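Local structure of exoribonuclease II, mitochondrial (Candida glabrata, 6F3H) at residues R296-G305 with R334-S345; R563-F572 with P684-A692. The protein degrades RNA in mitochondria from the 3' end, as a metal-binding exoribonuclease of the RNB family and the nuclease component of the mtEXO degradosome. The protein carries 1 engineered substitution. All blocks are in the same frame, centred on the assembly; numbering follows the deposited sequence.

Contact 1: R296-G305 with R334-S345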
loop_
_atom_site.group_PDB
_atom_site.type_symbol
_atom_site.label_atom_id
_atom_site.label_comp_id
_atom_site.label_asym_id
_atom_site.label_seq_id
_atom_site.Cartn_x
_atom_site.Cartn_y
_atom_site.Cartn_z
ATOM N N ARG A 296 2.664 24.243 -19.092
ATOM C CA ARG A 296 3.125 23.940 -17.758
ATOM C C ARG A 296 2.338 22.769 -17.223
ATOM O O ARG A 296 2.912 21.793 -16.729
ATOM C CB ARG A 296 2.991 25.153 -16.864
ATOM C CG ARG A 296 4.031 26.166 -17.161
ATOM C CD ARG A 296 4.192 27.080 -16.007
ATOM N NE ARG A 296 3.078 27.973 -15.745
ATOM C CZ ARG A 296 3.264 29.228 -15.355
ATOM N NH1 ARG A 296 4.499 29.688 -15.219
ATOM N NH2 ARG A 296 2.241 30.027 -15.109
ATOM N N THR A 297 1.018 22.820 -17.413
ATOM C CA THR A 297 0.138 21.719 -17.041
ATOM C C THR A 297 0.652 20.406 -17.586
ATOM O O THR A 297 0.664 19.384 -16.897
ATOM C CB THR A 297 -1.262 21.960 -17.578
ATOM O OG1 THR A 297 -1.829 23.112 -16.956
ATOM C CG2 THR A 297 -2.118 20.765 -17.287
ATOM N N LEU A 298 1.036 20.404 -18.849
ATOM C CA LEU A 298 1.465 19.163 -19.460
ATOM C C LEU A 298 2.719 18.642 -18.785
ATOM O O LEU A 298 2.767 17.484 -18.366
ATOM C CB LEU A 298 1.687 19.393 -20.947
ATOM C CG LEU A 298 2.708 18.473 -21.578
ATOM C CD1 LEU A 298 2.147 17.079 -21.702
ATOM C CD2 LEU A 298 3.006 18.996 -22.931
ATOM N N LEU A 299 3.722 19.505 -18.606
ATOM C CA LEU A 299 4.940 19.084 -17.924
ATOM C C LEU A 299 4.625 18.583 -16.535
ATOM O O LEU A 299 5.186 17.590 -16.063
ATOM C CB LEU A 299 5.904 20.243 -17.803
ATOM C CG LEU A 299 6.335 20.813 -19.130
ATOM C CD1 LEU A 299 6.996 22.164 -18.873
ATOM C CD2 LEU A 299 7.237 19.824 -19.826
ATOM N N ASN A 300 3.705 19.259 -15.880
ATOM C CA ASN A 300 3.308 18.860 -14.551
ATOM C C ASN A 300 2.708 17.463 -14.563
ATOM O O ASN A 300 3.152 16.583 -13.818
ATOM C CB ASN A 300 2.340 19.895 -14.015
ATOM C CG ASN A 300 1.928 19.613 -12.623
ATOM O OD1 ASN A 300 2.751 19.491 -11.730
ATOM N ND2 ASN A 300 0.630 19.517 -12.414
ATOM N N ASP A 301 1.717 17.228 -15.422
ATOM C CA ASP A 301 1.138 15.899 -15.491
ATOM C C ASP A 301 2.177 14.843 -15.849
ATOM O O ASP A 301 1.977 13.668 -15.548
ATOM C CB ASP A 301 -0.026 15.887 -16.489
ATOM C CG ASP A 301 -1.303 16.485 -15.905
ATOM O OD1 ASP A 301 -1.413 16.480 -14.670
ATOM O OD2 ASP A 301 -2.214 16.923 -16.644
ATOM N N TYR A 302 3.296 15.217 -16.454
ATOM C CA TYR A 302 4.310 14.201 -16.713
ATOM C C TYR A 302 5.149 13.913 -15.470
ATOM O O TYR A 302 5.285 12.756 -15.072
ATOM C CB TYR A 302 5.195 14.625 -17.885
ATOM C CG TYR A 302 6.006 13.493 -18.479
ATOM C CD1 TYR A 302 5.499 12.694 -19.494
ATOM C CD2 TYR A 302 7.276 13.211 -18.008
ATOM C CE1 TYR A 302 6.248 11.643 -20.022
ATOM C CE2 TYR A 302 8.029 12.170 -18.527
ATOM C CZ TYR A 302 7.515 11.392 -19.528
ATOM O OH TYR A 302 8.286 10.364 -20.022
ATOM N N ALA A 303 5.689 14.955 -14.827
ATOM C CA ALA A 303 6.522 14.771 -13.635
ATOM C C ALA A 303 5.775 14.053 -12.524
ATOM O O ALA A 303 6.367 13.268 -11.772
ATOM C CB ALA A 303 7.020 16.115 -13.124
ATOM N N ALA A 304 4.488 14.356 -12.366
ATOM C CA ALA A 304 3.656 13.727 -11.361
ATOM C C ALA A 304 3.354 12.272 -11.660
ATOM O O ALA A 304 2.920 11.556 -10.757
ATOM C CB ALA A 304 2.364 14.502 -11.248
ATOM N N GLY A 305 3.595 11.808 -12.880
ATOM C CA GLY A 305 3.314 10.435 -13.254
ATOM C C GLY A 305 1.912 10.165 -13.745
ATOM O O GLY A 305 1.520 8.997 -13.835
ATOM N N ARG A 334 10.978 12.242 -16.065
ATOM C CA ARG A 334 10.159 13.110 -15.237
ATOM C C ARG A 334 11.010 14.172 -14.575
ATOM O O ARG A 334 10.610 15.335 -14.510
ATOM C CB ARG A 334 9.457 12.290 -14.172
ATOM C CG ARG A 334 8.959 10.951 -14.662
ATOM C CD ARG A 334 7.483 10.819 -14.512
ATOM N NE ARG A 334 7.115 10.825 -13.114
ATOM C CZ ARG A 334 6.984 9.729 -12.384
ATOM N NH1 ARG A 334 7.201 8.545 -12.953
ATOM N NH2 ARG A 334 6.652 9.822 -11.092
ATOM N N SER A 335 12.186 13.781 -14.072
ATOM C CA SER A 335 13.126 14.738 -13.491
ATOM C C SER A 335 13.376 15.880 -14.433
ATOM O O SER A 335 13.528 17.035 -14.017
ATOM C CB SER A 335 14.445 14.068 -13.160
ATOM O OG SER A 335 14.254 13.185 -12.091
ATOM N N LEU A 336 13.440 15.563 -15.712
ATOM C CA LEU A 336 13.762 16.578 -16.683
ATOM C C LEU A 336 12.565 17.488 -16.894
ATOM O O LEU A 336 12.715 18.709 -16.963
ATOM C CB LEU A 336 14.201 15.890 -17.966
ATOM C CG LEU A 336 15.186 16.683 -18.797
ATOM C CD1 LEU A 336 16.509 16.565 -18.116
ATOM C CD2 LEU A 336 15.222 16.096 -20.178
ATOM N N CYS A 337 11.358 16.925 -16.891
ATOM C CA CYS A 337 10.171 17.766 -16.900
ATOM C C CYS A 337 10.077 18.585 -15.635
ATOM O O CYS A 337 9.614 19.728 -15.662
ATOM C CB CYS A 337 8.921 16.922 -17.047
ATOM S SG CYS A 337 8.786 16.148 -18.624
ATOM N N GLY A 338 10.517 18.011 -14.515
ATOM C CA GLY A 338 10.529 18.755 -13.270
ATOM C C GLY A 338 11.475 19.932 -13.328
ATOM O O GLY A 338 11.086 21.058 -13.022
ATOM N N LYS A 339 12.722 19.689 -13.748
ATOM C CA LYS A 339 13.688 20.776 -13.870
ATOM C C LYS A 339 13.137 21.900 -14.716
ATOM O O LYS A 339 13.195 23.070 -14.332
ATOM C CB LYS A 339 14.981 20.280 -14.508
ATOM C CG LYS A 339 15.704 19.208 -13.736
ATOM C CD LYS A 339 17.133 19.093 -14.232
ATOM C CE LYS A 339 17.710 20.483 -14.492
ATOM N NZ LYS A 339 19.199 20.499 -14.529
ATOM N N LEU A 340 12.541 21.558 -15.843
ATOM C CA LEU A 340 12.042 22.605 -16.708
ATOM C C LEU A 340 10.877 23.313 -16.064
ATOM O O LEU A 340 10.846 24.538 -15.977
ATOM C CB LEU A 340 11.608 22.016 -18.027
ATOM C CG LEU A 340 11.093 23.163 -18.868
ATOM C CD1 LEU A 340 12.227 24.106 -19.146
ATOM C CD2 LEU A 340 10.522 22.663 -20.149
ATOM N N LEU A 341 9.906 22.544 -15.610
ATOM C CA LEU A 341 8.726 23.120 -15.001
ATOM C C LEU A 341 9.115 24.013 -13.839
ATOM O O LEU A 341 8.572 25.108 -13.673
ATOM C CB LEU A 341 7.818 21.999 -14.546
ATOM C CG LEU A 341 6.494 22.452 -13.995
ATOM C CD1 LEU A 341 5.907 23.582 -14.790
ATOM C CD2 LEU A 341 5.619 21.283 -14.024
ATOM N N VAL A 342 10.080 23.570 -13.041
ATOM C CA VAL A 342 10.600 24.424 -11.987
ATOM C C VAL A 342 11.143 25.705 -12.589
ATOM O O VAL A 342 10.926 26.803 -12.073
ATOM C CB VAL A 342 11.697 23.682 -11.202
ATOM C CG1 VAL A 342 12.678 24.663 -10.583
ATOM C CG2 VAL A 342 11.101 22.769 -10.151
ATOM N N GLU A 343 11.811 25.585 -13.715
ATOM C CA GLU A 343 12.493 26.729 -14.280
ATOM C C GLU A 343 11.519 27.770 -14.800
ATOM O O GLU A 343 11.861 28.948 -14.889
ATOM C CB GLU A 343 13.413 26.244 -15.378
ATOM C CG GLU A 343 14.267 27.297 -15.920
ATOM C CD GLU A 343 15.269 26.733 -16.879
ATOM O OE1 GLU A 343 15.809 25.645 -16.580
ATOM O OE2 GLU A 343 15.507 27.362 -17.932
ATOM N N ILE A 344 10.315 27.363 -15.163
ATOM C CA ILE A 344 9.358 28.260 -15.784
ATOM C C ILE A 344 8.177 28.560 -14.867
ATOM O O ILE A 344 7.134 28.997 -15.344
ATOM C CB ILE A 344 8.875 27.678 -17.110
ATOM C CG1 ILE A 344 8.270 26.310 -16.817
ATOM C CG2 ILE A 344 10.036 27.574 -18.070
ATOM C CD1 ILE A 344 7.350 25.820 -17.873
ATOM N N SER A 345 8.340 28.386 -13.560
ATOM C CA SER A 345 7.307 28.603 -12.557
ATOM C C SER A 345 7.877 29.456 -11.433
ATOM O O SER A 345 9.099 29.509 -11.245
ATOM C CB SER A 345 6.784 27.272 -11.988
ATOM O OG SER A 345 6.382 26.370 -13.003
#

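Contact 2: R563-F572 with P684-A692. With nucleotides of chain C.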
loop_
_atom_site.group_PDB
_atom_site.type_symbol
_atom_site.label_atom_id
_atom_site.label_comp_id
_atom_site.label_asym_id
_atom_site.label_seq_id
_atom_site.Cartn_x
_atom_site.Cartn_y
_atom_site.Cartn_z
ATOM N N ARG A 563 6.360 -16.008 20.848
ATOM C CA ARG A 563 5.963 -15.962 19.440
ATOM C C ARG A 563 6.986 -16.651 18.564
ATOM O O ARG A 563 6.630 -17.341 17.610
ATOM C CB ARG A 563 5.803 -14.516 18.991
ATOM C CG ARG A 563 4.514 -13.826 19.421
ATOM C CD ARG A 563 4.420 -12.440 18.786
ATOM N NE ARG A 563 4.964 -12.478 17.433
ATOM C CZ ARG A 563 5.846 -11.623 16.925
ATOM N NH1 ARG A 563 6.302 -10.620 17.648
ATOM N NH2 ARG A 563 6.273 -11.778 15.674
ATOM N N ILE A 564 8.267 -16.478 18.884
ATOM C CA ILE A 564 9.342 -17.126 18.139
ATOM C C ILE A 564 9.332 -18.633 18.363
ATOM O O ILE A 564 9.194 -19.411 17.414
ATOM C CB ILE A 564 10.695 -16.529 18.536
ATOM C CG1 ILE A 564 10.762 -15.069 18.109
ATOM C CG2 ILE A 564 11.811 -17.371 17.966
ATOM C CD1 ILE A 564 12.074 -14.433 18.423
ATOM N N HIS A 565 9.491 -19.075 19.616
ATOM C CA HIS A 565 9.695 -20.502 19.849
ATOM C C HIS A 565 8.434 -21.334 19.709
ATOM O O HIS A 565 8.537 -22.546 19.481
ATOM C CB HIS A 565 10.307 -20.728 21.217
ATOM C CG HIS A 565 11.691 -20.203 21.305
ATOM N ND1 HIS A 565 11.969 -18.855 21.290
ATOM C CD2 HIS A 565 12.883 -20.839 21.351
ATOM C CE1 HIS A 565 13.278 -18.679 21.350
ATOM N NE2 HIS A 565 13.855 -19.868 21.390
ATOM N N ASP A 566 7.266 -20.715 19.804
ATOM C CA ASP A 566 5.998 -21.431 19.845
ATOM C C ASP A 566 5.080 -21.143 18.672
ATOM O O ASP A 566 4.429 -22.062 18.172
ATOM C CB ASP A 566 5.263 -21.102 21.141
ATOM C CG ASP A 566 6.086 -21.422 22.364
ATOM O OD1 ASP A 566 7.325 -21.577 22.249
ATOM O OD2 ASP A 566 5.478 -21.536 23.446
ATOM N N ASP A 567 5.009 -19.901 18.208
ATOM C CA ASP A 567 4.198 -19.586 17.046
ATOM C C ASP A 567 5.022 -19.588 15.783
ATOM O O ASP A 567 4.491 -19.297 14.711
ATOM C CB ASP A 567 3.526 -18.225 17.203
ATOM C CG ASP A 567 2.795 -18.101 18.501
ATOM O OD1 ASP A 567 2.629 -19.149 19.158
ATOM O OD2 ASP A 567 2.394 -16.970 18.860
ATOM N N ASN A 568 6.300 -19.933 15.895
ATOM C CA ASN A 568 7.237 -19.899 14.784
ATOM C C ASN A 568 7.108 -18.591 14.026
ATOM O O ASN A 568 7.123 -18.547 12.796
ATOM C CB ASN A 568 7.024 -21.108 13.879
ATOM C CG ASN A 568 7.095 -22.411 14.659
ATOM O OD1 ASN A 568 8.078 -22.677 15.364
ATOM N ND2 ASN A 568 6.038 -23.213 14.572
ATOM N N ALA A 569 6.942 -17.514 14.782
ATOM C CA ALA A 569 6.920 -16.201 14.186
ATOM C C ALA A 569 8.293 -15.889 13.624
ATOM O O ALA A 569 9.306 -16.489 13.995
ATOM C CB ALA A 569 6.505 -15.133 15.189
ATOM N N VAL A 570 8.303 -14.947 12.694
ATOM C CA VAL A 570 9.497 -14.545 11.977
ATOM C C VAL A 570 9.714 -13.061 12.204
ATOM O O VAL A 570 8.954 -12.215 11.702
ATOM C CB VAL A 570 9.375 -14.842 10.491
ATOM C CG1 VAL A 570 10.607 -14.321 9.793
ATOM C CG2 VAL A 570 9.116 -16.325 10.267
ATOM N N VAL A 571 10.783 -12.740 12.905
ATOM C CA VAL A 571 11.016 -11.395 13.389
ATOM C C VAL A 571 12.387 -10.916 12.938
ATOM O O VAL A 571 13.363 -11.675 12.962
ATOM C CB VAL A 571 10.881 -11.356 14.919
ATOM C CG1 VAL A 571 10.742 -9.920 15.358
ATOM C CG2 VAL A 571 9.667 -12.202 15.369
ATOM N N PHE A 572 12.464 -9.659 12.523
ATOM C CA PHE A 572 13.674 -9.221 11.857
ATOM C C PHE A 572 14.675 -8.581 12.794
ATOM O O PHE A 572 14.323 -7.848 13.719
ATOM C CB PHE A 572 13.385 -8.226 10.745
ATOM C CG PHE A 572 12.726 -8.831 9.555
ATOM C CD1 PHE A 572 12.590 -10.197 9.448
ATOM C CD2 PHE A 572 12.293 -8.034 8.518
ATOM C CE1 PHE A 572 11.998 -10.742 8.357
ATOM C CE2 PHE A 572 11.718 -8.582 7.408
ATOM C CZ PHE A 572 11.564 -9.934 7.331
ATOM N N PRO A 684 -4.012 -17.650 8.073
ATOM C CA PRO A 684 -2.849 -17.395 8.923
ATOM C C PRO A 684 -2.027 -16.226 8.395
ATOM O O PRO A 684 -1.765 -16.110 7.193
ATOM C CB PRO A 684 -2.063 -18.711 8.868
ATOM C CG PRO A 684 -2.676 -19.521 7.767
ATOM C CD PRO A 684 -4.075 -19.036 7.585
ATOM N N HIS A 685 -1.608 -15.362 9.319
ATOM C CA HIS A 685 -0.550 -14.398 9.050
ATOM C C HIS A 685 0.701 -15.109 9.521
ATOM O O HIS A 685 1.053 -15.080 10.698
ATOM C CB HIS A 685 -0.785 -13.071 9.755
ATOM C CG HIS A 685 0.152 -11.990 9.313
ATOM N ND1 HIS A 685 1.515 -12.181 9.235
ATOM C CD2 HIS A 685 -0.074 -10.725 8.891
ATOM C CE1 HIS A 685 2.094 -11.078 8.804
ATOM N NE2 HIS A 685 1.152 -10.179 8.585
ATOM N N LYS A 686 1.320 -15.828 8.593
ATOM C CA LYS A 686 2.357 -16.802 8.902
ATOM C C LYS A 686 3.667 -16.185 9.359
ATOM O O LYS A 686 4.587 -16.965 9.623
ATOM C CB LYS A 686 2.562 -17.675 7.688
ATOM C CG LYS A 686 1.325 -18.494 7.414
ATOM C CD LYS A 686 1.640 -19.558 6.417
ATOM C CE LYS A 686 0.378 -20.190 5.897
ATOM N NZ LYS A 686 0.694 -21.101 4.765
HETATM N N MSE A 687 3.768 -14.859 9.482
HETATM C CA MSE A 687 4.953 -14.174 10.068
HETATM C C MSE A 687 4.835 -13.901 11.532
HETATM O O MSE A 687 5.774 -14.049 12.301
HETATM C CB MSE A 687 5.211 -12.813 9.416
HETATM C CG MSE A 687 5.237 -12.840 7.936
HETATM SE SE MSE A 687 6.718 -13.982 7.443
HETATM C CE MSE A 687 8.071 -12.710 6.865
ATOM N N ILE A 688 3.654 -13.416 11.878
ATOM C CA ILE A 688 3.348 -13.102 13.256
ATOM C C ILE A 688 3.246 -14.379 14.067
ATOM O O ILE A 688 3.578 -14.408 15.258
ATOM C CB ILE A 688 2.053 -12.283 13.249
ATOM C CG1 ILE A 688 2.351 -10.917 12.656
ATOM C CG2 ILE A 688 1.489 -12.159 14.629
ATOM C CD1 ILE A 688 1.166 -10.047 12.578
ATOM N N GLY A 689 2.809 -15.454 13.434
ATOM C CA GLY A 689 2.688 -16.711 14.114
ATOM C C GLY A 689 2.116 -17.742 13.182
ATOM O O GLY A 689 2.482 -17.811 12.007
ATOM N N ASN A 690 1.193 -18.536 13.694
ATOM C CA ASN A 690 0.561 -19.571 12.897
ATOM C C ASN A 690 -0.936 -19.404 12.963
ATOM O O ASN A 690 -1.681 -20.377 12.895
ATOM C CB ASN A 690 0.943 -20.955 13.400
ATOM C CG ASN A 690 0.801 -21.069 14.891
ATOM O OD1 ASN A 690 1.566 -20.474 15.647
ATOM N ND2 ASN A 690 -0.212 -21.804 15.330
ATOM N N THR A 691 -1.391 -18.186 13.181
ATOM C CA THR A 691 -2.797 -17.998 13.453
ATOM C C THR A 691 -3.308 -16.743 12.753
ATOM O O THR A 691 -2.536 -15.902 12.276
ATOM C CB THR A 691 -3.048 -17.983 14.963
ATOM O OG1 THR A 691 -4.449 -18.164 15.191
ATOM C CG2 THR A 691 -2.538 -16.691 15.633
ATOM N N ALA A 692 -4.636 -16.648 12.680
ATOM C CA ALA A 692 -5.300 -15.484 12.118
ATOM C C ALA A 692 -4.898 -14.203 12.856
ATOM O O ALA A 692 -4.399 -14.237 13.978
ATOM C CB ALA A 692 -6.815 -15.665 12.180
ATOM P P G C 2 5.603 -6.507 3.156
ATOM O OP1 G C 2 4.119 -6.496 2.941
ATOM O OP2 G C 2 6.484 -5.304 3.219
ATOM O "O5'" G C 2 5.949 -7.275 4.496
ATOM C "C5'" G C 2 5.589 -8.632 4.650
ATOM C "C4'" G C 2 5.817 -9.103 6.059
ATOM O "O4'" G C 2 7.230 -9.206 6.333
ATOM C "C3'" G C 2 5.297 -8.200 7.151
ATOM O "O3'" G C 2 3.912 -8.370 7.333
ATOM C "C2'" G C 2 6.135 -8.620 8.346
ATOM O "O2'" G C 2 5.647 -9.816 8.923
ATOM C "C1'" G C 2 7.473 -8.921 7.685
ATOM N N9 G C 2 8.313 -7.745 7.690
ATOM C C8 G C 2 8.509 -6.980 6.573
ATOM N N7 G C 2 9.288 -5.981 6.823
ATOM C C5 G C 2 9.589 -6.128 8.170
ATOM C C6 G C 2 10.398 -5.322 8.975
ATOM O O6 G C 2 10.987 -4.311 8.584
ATOM N N1 G C 2 10.468 -5.795 10.302
ATOM C C2 G C 2 9.832 -6.923 10.812
ATOM N N2 G C 2 10.046 -7.194 12.133
ATOM N N3 G C 2 9.053 -7.697 10.035
ATOM C C4 G C 2 8.994 -7.225 8.751
ATOM P P A C 3 3.039 -7.160 7.862
ATOM O OP1 A C 3 1.606 -7.551 7.922
ATOM O OP2 A C 3 3.433 -5.989 7.079
ATOM O "O5'" A C 3 3.617 -6.936 9.330
ATOM C "C5'" A C 3 3.407 -7.896 10.350
ATOM C "C4'" A C 3 3.967 -7.442 11.677
ATOM O "O4'" A C 3 5.417 -7.421 11.620
ATOM C "C3'" A C 3 3.580 -6.036 12.122
ATOM O "O3'" A C 3 2.303 -5.986 12.726
ATOM C "C2'" A C 3 4.727 -5.653 13.043
ATOM O "O2'" A C 3 4.596 -6.247 14.314
ATOM C "C1'" A C 3 5.904 -6.309 12.329
ATOM N N9 A C 3 6.415 -5.382 11.334
ATOM C C8 A C 3 6.039 -5.248 10.030
ATOM N N7 A C 3 6.668 -4.287 9.423
ATOM C C5 A C 3 7.468 -3.776 10.414
ATOM C C6 A C 3 8.376 -2.741 10.403
ATOM N N6 A C 3 8.625 -2.021 9.313
ATOM N N1 A C 3 9.009 -2.486 11.571
ATOM C C2 A C 3 8.741 -3.235 12.661
ATOM N N3 A C 3 7.897 -4.246 12.792
ATOM C C4 A C 3 7.309 -4.431 11.611
HETATM O O HOH W 1 4.930 -19.425 10.952
#

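Contact 1: R296-G305 with R334-S345
Leu-299 meets Cys-337, Leu-340, Leu-341 and Ile-344 in the apolar middle of this helix pair. The two helices run roughly antiparallel, with an angle of 143° between their directions and axes 8.3 Å apart at closest approach. Leu-299 CD1 lies 3.8 Å from Leu-340 CD2, and the Ile-344 side chain crosses that of Leu-299 at about a right angle. With CG anti to the backbone N (chi1 -175°), Leu-341 reaches across: CD1 packs against Arg-296 CB and CD2 rests on the backbone of Asn-300. Cys-337 SG makes a sulfur-aromatic contact with Tyr-302, 4.2 Å from the ring centroid and oblique to it.

Polar bonds tie both ends. Arg-296 NH1 gives an in-plane hydrogen bond to Ile-344 O (2.7 Å), while NE of the same guanidinium forms a salt bridge with Asp-293. At the other end Arg-334 NE bonds to Ala-303 O at 2.9 Å, almost straight at the hydrogen but from above the carbonyl plane. A face of that guanidinium lies over Gly-305, whose positive phi belongs to a Schellman motif.

Helix 311-322 packs on Leu-298, Tyr-302, Leu-336 and Cys-337. Helix 285-291 touches Arg-296 and Ile-344, and helix 251-281 packs on Thr-297 and Leu-298.

Contact 2: R563-F572 with P684-A692
Val-570 and Met-687, a selenomethionine, are joined through backbone and side chain. Val-570 N donates to Met-687 O in the carbonyl plane (2.7 Å). Beside this bond the selenium lies 4.1 Å from Val-570 CB. The Met-687 chain bends at chi2 (-63°) and again at chi3. Its CE then comes to the sugar of G2 of chain C, 3.6 Å from O4', and is also near Phe-572 CZ.

Phe-572 turns one ring face to the G2 base. Its CE2 is 3.3 Å from G2 C4, and the ring is offset over the base. From the other segment, His-685 presents its ring edge to the RNA backbone. Its NE2 donates a nearly straight hydrogen bond (171°) to OP1 of A3 of chain C. Ile-688 CD1 sits over the centre of the imidazole and also packs on the A3 sugar. Both segments belong to the RNB domain, the nuclease module of this family. Here Phe-572, in the chain that follows helix 543-567, and His-685, Met-687 and Ile-688 of the loop 684-692 lie against two successive nucleotides.

Away from the RNA, Arg-563 points the edge of its guanidinium at Ile-688 O. NE reaches a lone pair of that oxygen at 3.2 Å, and NH1 makes a salt bridge with Glu-610. Asp-567 CB packs close to Gly-689 CA, which also makes a CA-H...O contact with Asp-567 O. The Asp-567 carboxylate has its own salt bridge to Lys-617. A water lies between Asn-568 O and Lys-686 O, within hydrogen-bonding distance of each, and links the two segments.

Both segments of contact 1 come earlier in the chain than those of contact 2. Their centres are about 46 Å apart, on opposite sides of the chain's centre, and their nearest atoms are about 27 Å apart. They share no helix, strand or sheet. Contact 1 pairs helices 293-303 and 334-343, close in sequence, and its nearest atom is about 17 Å from the bound RNA. Contact 2 lies within the RNB range and joins the end of helix 543-567 to a distant loop between strand 677-679 and helix 703-716. Contact 1 is packing between helices, whereas contact 2 touches the bound RNA and is probably part of the path it follows into the nuclease.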